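Local coordinates for globin protein (Ramazzottius varieornatus, PDB 5ZIQ) that binds a heme whose iron is hexacoordinated and, like other globins, may bind or carry oxygen, although its physiological role is unknown, at residues F21-T24 with S30-K33. Numbering follows the deposited sequence.
Sequences FPLT and SLVK. With EDO (1,2-ethanediol), chain I; SO4 (sulfate ion), chain F.
Leu23 meets Leu31 with one methyl, CD1, the two side chains crossing at about a right angle. CD1 of Leu23 lies 3.9 Å from both CB and CD2 of Leu31, so one methyl rests against both the base and one branch of its partner. In Leu31, CG is anti to the backbone N (chi1 170°), which turns the branched end toward 21-24. The same CD2 stands at the edge of the Phe21 ring, near its plane and 4.3 Å from CZ, a looser touch. One face of that ring is occupied by Pro22 CD, 3.6 Å above the plane and offset toward the rim. In the globin fold this joins the lead-in loop to the first helix, 25-38. Helix 148-170 packs against the same apolar cluster, with Ile153 touching Leu23 and Tyr154 touching Leu31, while Phe21 touches Val102 and Leu105 of helix 102-115. Cutting Leu23 back to an alanine is likely to leave CB and CD2 of Leu31 without the methyl they meet and open a gap beside Ile153. Against this buried leucine pair stands the exposed end at Thr24, the N-cap of helix 25-38, where bound small molecules, probably from the crystallisation liquor, are neighbours. Thr24 OG1 caps Asp27 N and also donates to a sulfate (OG1 to O4 2.7 Å). Thr24 N points almost straight at O1 of an ethanediol, 2.9 Å away at 171°.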
# COMPACT_ATOMS: atom_id res chain seq x y z
N PHE A 21 1.05 3.55 18.16
CA PHE A 21 1.44 3.99 16.83
C PHE A 21 2.98 4.05 16.82
O PHE A 21 3.56 4.52 17.77
CB PHE A 21 0.83 5.36 16.53
CG PHE A 21 0.96 5.77 15.10
CD1 PHE A 21 0.20 5.14 14.12
CD2 PHE A 21 1.87 6.74 14.72
CE1 PHE A 21 0.33 5.50 12.77
CE2 PHE A 21 2.02 7.10 13.37
CZ PHE A 21 1.23 6.49 12.41
N PRO A 22 3.63 3.55 15.74
CA PRO A 22 5.09 3.40 15.83
C PRO A 22 5.87 4.71 15.84
O PRO A 22 6.91 4.80 16.46
CB PRO A 22 5.43 2.57 14.58
CG PRO A 22 4.28 2.81 13.63
CD PRO A 22 3.09 2.91 14.52
N LEU A 23 5.39 5.72 15.11
CA LEU A 23 6.19 6.94 14.92
C LEU A 23 6.09 7.91 16.07
O LEU A 23 5.01 8.09 16.65
CB LEU A 23 5.76 7.65 13.62
CG LEU A 23 5.82 6.80 12.34
CD1 LEU A 23 5.29 7.64 11.18
CD2 LEU A 23 7.25 6.31 12.09
N THR A 24 7.21 8.57 16.38
CA THR A 24 7.17 9.70 17.32
C THR A 24 6.30 10.81 16.77
O THR A 24 5.98 10.79 15.57
CB THR A 24 8.57 10.28 17.53
OG1 THR A 24 9.03 10.81 16.28
CG2 THR A 24 9.54 9.21 18.03
N SER A 30 5.87 14.32 9.91
CA SER A 30 6.61 14.19 8.63
C SER A 30 5.87 13.26 7.66
O SER A 30 5.75 13.54 6.46
CB SER A 30 8.04 13.70 8.87
OG SER A 30 8.81 14.68 9.54
N LEU A 31 5.37 12.14 8.19
CA LEU A 31 4.55 11.21 7.40
C LEU A 31 3.30 11.89 6.82
O LEU A 31 3.06 11.82 5.63
CB LEU A 31 4.14 9.99 8.25
CG LEU A 31 3.09 9.09 7.58
CD1 LEU A 31 3.66 8.32 6.40
CD2 LEU A 31 2.44 8.14 8.58
N VAL A 32 2.52 12.55 7.68
CA VAL A 32 1.27 13.18 7.25
C VAL A 32 1.55 14.26 6.18
O VAL A 32 0.84 14.32 5.17
CB VAL A 32 0.49 13.72 8.48
CG1 VAL A 32 -0.72 14.56 8.05
CG2 VAL A 32 0.04 12.55 9.34
N LYS A 33 2.58 15.09 6.39
CA LYS A 33 2.91 16.13 5.39
C LYS A 33 3.33 15.53 4.06
O LYS A 33 2.89 15.99 2.99
CB LYS A 33 4.06 17.03 5.84
CG LYS A 33 3.77 18.13 6.82
CD LYS A 33 4.93 19.16 6.74
CE LYS A 33 6.31 18.57 7.09
NZ LYS A 33 7.33 19.62 7.39
C1 EDO I . 9.91 6.15 15.26
O1 EDO I . 9.57 7.53 15.10
C2 EDO I . 11.42 5.92 15.19
O2 EDO I . 12.17 6.52 16.25
S SO4 F . 11.87 12.46 18.25
O1 SO4 F . 13.03 13.32 17.93
O2 SO4 F . 12.38 11.20 18.83
O3 SO4 F . 11.05 13.14 19.28
O4 SO4 F . 11.10 12.36 17.00